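Long-range contact in aminopeptidase C (Lactobacillus rhamnosus, PDB 4K7C), which is a cysteine peptidase of the papain-like C1 family that probably trims amino acids from the N-terminal ends of peptides: residues 172-183 / 207-218. Numbering follows the deposited sequence.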
ATOM      1  N   LEU A 172      19.258 -13.334  16.641  1.00 17.81           N
ATOM      2  CA  LEU A 172      20.264 -13.280  17.703  1.00 16.62           C
ATOM      3  C   LEU A 172      19.918 -14.310  18.788  1.00 16.49           C
ATOM      4  O   LEU A 172      20.787 -15.031  19.214  1.00 15.28           O
ATOM      5  CB  LEU A 172      20.414 -11.848  18.264  1.00 18.22           C
ATOM      6  CG  LEU A 172      21.197 -11.688  19.594  1.00 18.55           C
ATOM      7  CD1 LEU A 172      22.606 -12.192  19.371  1.00 18.19           C
ATOM      8  CD2 LEU A 172      21.115 -10.277  20.075  1.00 17.46           C
ATOM      9  N   ASN A 173      18.674 -14.360  19.262  1.00 16.69           N
ATOM     10  CA  ASN A 173      18.349 -15.355  20.291  1.00 17.07           C
ATOM     11  C   ASN A 173      18.559 -16.772  19.757  1.00 17.22           C
ATOM     12  O   ASN A 173      19.088 -17.634  20.487  1.00 16.51           O
ATOM     13  CB  ASN A 173      16.926 -15.215  20.819  1.00 16.13           C
ATOM     14  CG  ASN A 173      16.801 -14.004  21.693  1.00 18.49           C
ATOM     15  OD1 ASN A 173      17.635 -13.797  22.572  1.00 19.13           O
ATOM     16  ND2 ASN A 173      15.832 -13.173  21.432  1.00 15.90           N
ATOM     17  N   GLY A 174      18.176 -17.011  18.491  1.00 17.43           N
ATOM     18  CA  GLY A 174      18.373 -18.361  17.917  1.00 18.51           C
ATOM     19  C   GLY A 174      19.829 -18.787  17.911  1.00 17.13           C
ATOM     20  O   GLY A 174      20.203 -19.893  18.310  1.00 16.32           O
ATOM     21  N   LEU A 175      20.713 -17.897  17.465  1.00 16.36           N
ATOM     22  CA  LEU A 175      22.151 -18.232  17.341  1.00 16.09           C
ATOM     23  C   LEU A 175      22.813 -18.252  18.704  1.00 17.80           C
ATOM     24  O   LEU A 175      23.570 -19.180  18.984  1.00 18.27           O
ATOM     25  CB  LEU A 175      22.897 -17.199  16.446  1.00 18.17           C
ATOM     26  CG  LEU A 175      24.393 -17.454  16.225  1.00 19.25           C
ATOM     27  CD1 LEU A 175      24.586 -18.799  15.535  1.00 20.86           C
ATOM     28  CD2 LEU A 175      24.995 -16.253  15.444  1.00 20.49           C
ATOM     29  N   LEU A 176      22.384 -17.372  19.600  1.00 17.60           N
ATOM     30  CA  LEU A 176      23.054 -17.346  20.900  1.00 19.18           C
ATOM     31  C   LEU A 176      22.636 -18.616  21.699  1.00 20.82           C
ATOM     32  O   LEU A 176      23.460 -19.237  22.377  1.00 18.82           O
ATOM     33  CB  LEU A 176      22.778 -16.055  21.651  1.00 20.43           C
ATOM     34  CG  LEU A 176      23.421 -15.917  23.043  1.00 18.55           C
ATOM     35  CD1 LEU A 176      24.922 -16.042  22.887  1.00 18.85           C
ATOM     36  CD2 LEU A 176      22.993 -14.578  23.571  1.00 18.94           C
ATOM     37  N   ASN A 177      21.372 -18.981  21.585  1.00 17.81           N
ATOM     38  CA  ASN A 177      20.883 -20.181  22.280  1.00 17.51           C
ATOM     39  C   ASN A 177      21.600 -21.407  21.767  1.00 17.97           C
ATOM     40  O   ASN A 177      21.965 -22.296  22.542  1.00 18.31           O
ATOM     41  CB  ASN A 177      19.350 -20.262  22.152  1.00 18.88           C
ATOM     42  CG  ASN A 177      18.657 -19.343  23.067  1.00 18.44           C
ATOM     43  OD1 ASN A 177      19.246 -18.737  23.995  1.00 19.45           O
ATOM     44  ND2 ASN A 177      17.382 -19.177  22.841  1.00 17.94           N
ATOM     45  N   LEU A 178      21.861 -21.437  20.462  1.00 17.21           N
ATOM     46  CA  LEU A 178      22.546 -22.583  19.861  1.00 16.09           C
ATOM     47  C   LEU A 178      23.953 -22.667  20.429  1.00 19.45           C
ATOM     48  O   LEU A 178      24.428 -23.710  20.935  1.00 18.93           O
ATOM     49  CB  LEU A 178      22.576 -22.426  18.387  1.00 17.72           C
ATOM     50  CG  LEU A 178      23.594 -23.240  17.586  1.00 18.72           C
ATOM     51  CD1 LEU A 178      23.489 -24.734  17.858  1.00 20.40           C
ATOM     52  CD2 LEU A 178      23.537 -22.963  16.093  1.00 18.40           C
ATOM     53  N   LYS A 179      24.591 -21.497  20.450  1.00 18.26           N
ATOM     54  CA  LYS A 179      25.976 -21.375  20.989  1.00 15.96           C
ATOM     55  C   LYS A 179      26.026 -21.853  22.476  1.00 16.38           C
ATOM     56  O   LYS A 179      26.911 -22.662  22.873  1.00 19.06           O
ATOM     57  CB  LYS A 179      26.473 -19.920  20.860  1.00 18.40           C
ATOM     58  CG  LYS A 179      27.852 -19.658  21.456  1.00 15.95           C
ATOM     59  CD  LYS A 179      28.953 -20.493  20.862  1.00 19.42           C
ATOM     60  CE  LYS A 179      30.348 -19.918  21.093  1.00 22.90           C
ATOM     61  NZ  LYS A 179      30.589 -19.626  22.473  1.00 21.87           N
ATOM     62  N   LEU A 180      25.107 -21.375  23.296  1.00 15.99           N
ATOM     63  CA  LEU A 180      25.098 -21.696  24.701  1.00 17.92           C
ATOM     64  C   LEU A 180      24.848 -23.153  24.929  1.00 18.47           C
ATOM     65  O   LEU A 180      25.563 -23.800  25.736  1.00 18.91           O
ATOM     66  CB  LEU A 180      24.106 -20.882  25.476  1.00 17.34           C
ATOM     67  CG  LEU A 180      24.298 -19.388  25.503  1.00 16.87           C
ATOM     68  CD1 LEU A 180      23.109 -18.714  26.154  1.00 18.42           C
ATOM     69  CD2 LEU A 180      25.648 -19.014  26.181  1.00 18.64           C
ATOM     70  N   ARG A 181      23.941 -23.721  24.140  1.00 19.02           N
ATOM     71  CA  ARG A 181      23.705 -25.191  24.240  1.00 17.82           C
ATOM     72  C   ARG A 181      24.908 -26.055  23.850  1.00 16.98           C
ATOM     73  O   ARG A 181      25.243 -27.061  24.511  1.00 18.48           O
ATOM     74  CB  ARG A 181      22.436 -25.558  23.424  1.00 16.88           C
ATOM     75  CG  ARG A 181      21.145 -25.137  24.036  1.00 17.72           C
ATOM     76  CD  ARG A 181      19.994 -25.487  23.097  1.00 16.54           C
ATOM     77  NE  ARG A 181      18.729 -25.029  23.653  1.00 15.40           N
ATOM     78  CZ  ARG A 181      17.819 -24.265  23.064  1.00 19.01           C
ATOM     79  NH1 ARG A 181      17.981 -23.767  21.829  1.00 18.69           N
ATOM     80  NH2 ARG A 181      16.691 -24.073  23.723  1.00 19.54           N
ATOM     81  N   LYS A 182      25.609 -25.688  22.809  1.00 17.50           N
ATOM     82  CA  LYS A 182      26.780 -26.348  22.348  1.00 16.92           C
ATOM     83  C   LYS A 182      27.836 -26.274  23.437  1.00 19.63           C
ATOM     84  O   LYS A 182      28.529 -27.247  23.707  1.00 19.46           O
ATOM     85  CB  LYS A 182      27.334 -25.680  21.112  1.00 18.62           C
ATOM     86  CG  LYS A 182      28.657 -26.258  20.682  1.00 22.69           C
ATOM     87  CD  LYS A 182      29.179 -25.615  19.425  1.00 25.69           C
ATOM     88  CE  LYS A 182      30.394 -26.409  18.917  1.00 32.63           C
ATOM     89  NZ  LYS A 182      31.524 -25.923  19.660  1.00 38.11           N
ATOM     90  N   ASP A 183      27.994 -25.085  23.976  1.00 18.78           N
ATOM     91  CA  ASP A 183      28.948 -24.896  25.097  1.00 20.23           C
ATOM     92  C   ASP A 183      28.546 -25.683  26.375  1.00 21.89           C
ATOM     93  O   ASP A 183      29.427 -26.144  27.145  1.00 19.09           O
ATOM     94  CB  ASP A 183      29.094 -23.417  25.402  1.00 20.33           C
ATOM     95  CG  ASP A 183      29.865 -22.658  24.357  1.00 18.08           C
ATOM     96  OD1 ASP A 183      30.608 -23.269  23.534  1.00 20.25           O
ATOM     97  OD2 ASP A 183      29.742 -21.400  24.397  1.00 18.51           O
HETATM   98  N   MSE A 207      34.740 -19.224  25.625  1.00 19.20           N
HETATM   99  CA  MSE A 207      33.277 -19.253  25.240  1.00 18.38           C
HETATM  100  C   MSE A 207      32.708 -17.849  25.306  1.00 18.70           C
HETATM  101  O   MSE A 207      32.043 -17.381  24.355  1.00 16.89           O
HETATM  102  CB  MSE A 207      32.453 -20.130  26.141  1.00 18.95           C
HETATM  103  CG  MSE A 207      32.878 -21.579  25.962  1.00 21.82           C
HETATM  104 SE   MSE A 207      32.090 -22.613  27.448  1.00 21.93          SE
HETATM  105  CE  MSE A 207      32.960 -24.209  26.761  1.00 24.14           C
ATOM    106  N   LEU A 208      33.027 -17.146  26.364  1.00 16.93           N
ATOM    107  CA  LEU A 208      32.587 -15.763  26.580  1.00 18.44           C
ATOM    108  C   LEU A 208      33.171 -14.819  25.567  1.00 17.83           C
ATOM    109  O   LEU A 208      32.458 -13.900  25.151  1.00 16.28           O
ATOM    110  CB  LEU A 208      32.822 -15.277  28.003  1.00 16.30           C
ATOM    111  CG  LEU A 208      31.908 -15.931  29.053  1.00 15.23           C
ATOM    112  CD1 LEU A 208      32.330 -15.535  30.418  1.00 15.51           C
ATOM    113  CD2 LEU A 208      30.482 -15.553  28.892  1.00 18.44           C
ATOM    114  N   ALA A 209      34.434 -15.012  25.148  1.00 18.48           N
ATOM    115  CA  ALA A 209      35.062 -14.157  24.130  1.00 17.16           C
ATOM    116  C   ALA A 209      34.253 -14.243  22.835  1.00 18.23           C
ATOM    117  O   ALA A 209      34.023 -13.280  22.200  1.00 17.14           O
ATOM    118  CB  ALA A 209      36.506 -14.507  23.816  1.00 18.01           C
ATOM    119  N   GLU A 210      33.870 -15.441  22.474  1.00 16.94           N
ATOM    120  CA  GLU A 210      33.012 -15.672  21.303  1.00 17.15           C
ATOM    121  C   GLU A 210      31.653 -15.042  21.486  1.00 17.09           C
ATOM    122  O   GLU A 210      31.188 -14.417  20.547  1.00 17.09           O
ATOM    123  CB  GLU A 210      32.874 -17.180  21.094  1.00 17.49           C
ATOM    124  CG  GLU A 210      34.187 -17.853  20.729  1.00 18.33           C
ATOM    125  CD  GLU A 210      34.249 -19.354  20.982  1.00 23.63           C
ATOM    126  OE1 GLU A 210      33.396 -19.854  21.771  1.00 19.95           O
ATOM    127  OE2 GLU A 210      35.091 -19.997  20.339  1.00 24.28           O
ATOM    128  N   ASP A 211      30.989 -15.242  22.616  1.00 16.16           N
ATOM    129  CA  ASP A 211      29.725 -14.592  22.872  1.00 16.64           C
ATOM    130  C   ASP A 211      29.808 -13.056  22.786  1.00 17.83           C
ATOM    131  O   ASP A 211      28.887 -12.404  22.259  1.00 15.60           O
ATOM    132  CB  ASP A 211      29.148 -15.015  24.234  1.00 17.61           C
ATOM    133  CG  ASP A 211      29.025 -16.531  24.381  1.00 17.15           C
ATOM    134  OD1 ASP A 211      29.068 -17.194  23.309  1.00 16.64           O
ATOM    135  OD2 ASP A 211      28.925 -17.027  25.587  1.00 16.38           O
ATOM    136  N   TYR A 212      30.888 -12.492  23.341  1.00 17.76           N
ATOM    137  CA  TYR A 212      31.133 -11.078  23.264  1.00 18.35           C
ATOM    138  C   TYR A 212      31.115 -10.599  21.803  1.00 18.10           C
ATOM    139  O   TYR A 212      30.466  -9.577  21.461  1.00 16.49           O
ATOM    140  CB  TYR A 212      32.442 -10.676  24.038  1.00 17.49           C
ATOM    141  CG  TYR A 212      32.632  -9.175  24.097  1.00 15.95           C
ATOM    142  CD1 TYR A 212      32.078  -8.435  25.091  1.00 15.42           C
ATOM    143  CD2 TYR A 212      33.247  -8.481  23.063  1.00 18.71           C
ATOM    144  CE1 TYR A 212      32.150  -7.068  25.124  1.00 16.58           C
ATOM    145  CE2 TYR A 212      33.354  -7.081  23.107  1.00 17.59           C
ATOM    146  CZ  TYR A 212      32.799  -6.407  24.149  1.00 17.62           C
ATOM    147  OH  TYR A 212      32.876  -5.042  24.172  1.00 20.78           O
ATOM    148  N   ARG A 213      31.809 -11.304  20.944  1.00 16.45           N
ATOM    149  CA  ARG A 213      31.886 -10.993  19.537  1.00 15.52           C
ATOM    150  C   ARG A 213      30.528 -11.094  18.788  1.00 14.84           C
ATOM    151  O   ARG A 213      30.213 -10.244  17.974  1.00 16.40           O
ATOM    152  CB  ARG A 213      32.954 -11.824  18.906  1.00 15.89           C
ATOM    153  CG  ARG A 213      32.988 -11.661  17.404  1.00 17.38           C
ATOM    154  CD  ARG A 213      34.250 -12.207  16.818  1.00 17.35           C
ATOM    155  NE  ARG A 213      34.413 -13.631  16.875  1.00 17.72           N
ATOM    156  CZ  ARG A 213      35.278 -14.222  17.735  1.00 23.15           C
ATOM    157  NH1 ARG A 213      35.486 -15.529  17.686  1.00 22.95           N
ATOM    158  NH2 ARG A 213      35.909 -13.488  18.692  1.00 21.42           N
ATOM    159  N   ILE A 214      29.737 -12.111  19.111  1.00 15.39           N
ATOM    160  CA  ILE A 214      28.353 -12.231  18.563  1.00 14.76           C
ATOM    161  C   ILE A 214      27.494 -11.035  18.932  1.00 14.52           C
ATOM    162  O   ILE A 214      26.815 -10.453  18.109  1.00 13.90           O
ATOM    163  CB  ILE A 214      27.686 -13.558  19.080  1.00 16.40           C
ATOM    164  CG1 ILE A 214      28.419 -14.749  18.479  1.00 19.31           C
ATOM    165  CG2 ILE A 214      26.180 -13.526  18.821  1.00 16.67           C
ATOM    166  CD1 ILE A 214      28.092 -16.086  19.134  1.00 18.46           C
ATOM    167  N   LEU A 215      27.610 -10.577  20.179  1.00 14.85           N
ATOM    168  CA  LEU A 215      26.883  -9.382  20.595  1.00 14.77           C
ATOM    169  C   LEU A 215      27.430  -8.062  20.061  1.00 14.99           C
ATOM    170  O   LEU A 215      26.694  -7.186  19.737  1.00 14.08           O
ATOM    171  CB  LEU A 215      26.798  -9.390  22.111  1.00 14.09           C
ATOM    172  CG  LEU A 215      26.038 -10.555  22.647  1.00 14.62           C
ATOM    173  CD1 LEU A 215      26.246 -10.676  24.146  1.00 15.32           C
ATOM    174  CD2 LEU A 215      24.527 -10.478  22.429  1.00 16.17           C
ATOM    175  N   ALA A 216      28.759  -7.944  19.926  1.00 15.50           N
ATOM    176  CA  ALA A 216      29.358  -6.730  19.372  1.00 14.86           C
ATOM    177  C   ALA A 216      28.952  -6.626  17.913  1.00 15.81           C
ATOM    178  O   ALA A 216      28.537  -5.539  17.406  1.00 15.00           O
ATOM    179  CB  ALA A 216      30.856  -6.808  19.548  1.00 16.26           C
ATOM    180  N   TYR A 217      28.984  -7.752  17.222  1.00 15.43           N
ATOM    181  CA  TYR A 217      28.575  -7.716  15.794  1.00 14.83           C
ATOM    182  C   TYR A 217      27.073  -7.379  15.628  1.00 15.10           C
ATOM    183  O   TYR A 217      26.692  -6.661  14.692  1.00 15.22           O
ATOM    184  CB  TYR A 217      28.818  -9.029  15.115  1.00 13.43           C
ATOM    185  CG  TYR A 217      30.236  -9.287  14.668  1.00 13.97           C
ATOM    186  CD1 TYR A 217      31.313  -8.521  15.139  1.00 12.73           C
ATOM    187  CD2 TYR A 217      30.524 -10.375  13.884  1.00 15.30           C
ATOM    188  CE1 TYR A 217      32.647  -8.789  14.766  1.00 13.64           C
ATOM    189  CE2 TYR A 217      31.836 -10.632  13.483  1.00 16.41           C
ATOM    190  CZ  TYR A 217      32.893  -9.870  13.949  1.00 15.65           C
ATOM    191  OH  TYR A 217      34.150 -10.176  13.503  1.00 15.65           O
ATOM    192  N   THR A 218      26.234  -7.961  16.463  1.00 14.99           N
ATOM    193  CA  THR A 218      24.773  -7.732  16.383  1.00 15.60           C
ATOM    194  C   THR A 218      24.285  -6.408  16.888  1.00 14.79           C
ATOM    195  O   THR A 218      23.339  -5.861  16.353  1.00 15.47           O
ATOM    196  CB  THR A 218      23.963  -8.875  17.008  1.00 15.69           C
ATOM    197  OG1 THR A 218      24.389  -9.209  18.334  1.00 14.62           O
ATOM    198  CG2 THR A 218      24.072 -10.092  16.099  1.00 15.87           C
TER
HETATM  199  O   HOH W   1      32.510 -22.473  21.983  1.00 31.69           O
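The ammonium group of K179 is gripped by three carboxylates, two of them from the facing helix. Its NZ lies 2.9 Å from OE1 of E210, which it meets on the anti side, 26° out of the carboxylate plane. OD1 of D211, 3.0 Å from K179 NZ, is also met obliquely, on its syn side and 32° out of plane. The third bond stays within helix 170-192, where OD2 of D183, 2.8 Å from K179 NZ, offers its syn lone pair; a weak bond to the carbonyl O of M207 adds to the set. The lysine chain gets there by bending at chi2 and chi4, which lays its CG against D211 OD1 and its end in the hole among M207, E210, D211 and I214. D183 and E210 are joined again by a water that donates to D183 OD1 and E210 OE1. With an alanine in place of K179, D183 and D211, whose OD2 and OD1 atoms stand 4.4 Å apart, would probably be left facing each other without the ammonium group that now bridges them. D211 OD2 is hydrogen-bonded to Y112 OH of helix 96-117, which ties the network to a third helix. Beside it the selenomethionine M207 slides along D183, its SE 3.7 Å from D183 CB. At the far end the contact turns apolar: L172 CD1 lies 3.9 Å from CG2 of I214 and also meets L215 and T218, whose OG1 is turned back to bond I214 O. Helices 170-192 and 197-219 form a hairpin, in which segments 172-183 and 207-218 run antiparallel, 176° between their directions, axes 11.1 Å apart at closest. Reaching across between them, K179 NZ probably offsets much of the repulsion among the three acids, of which E210 is the least buried, with Y112 helping D211.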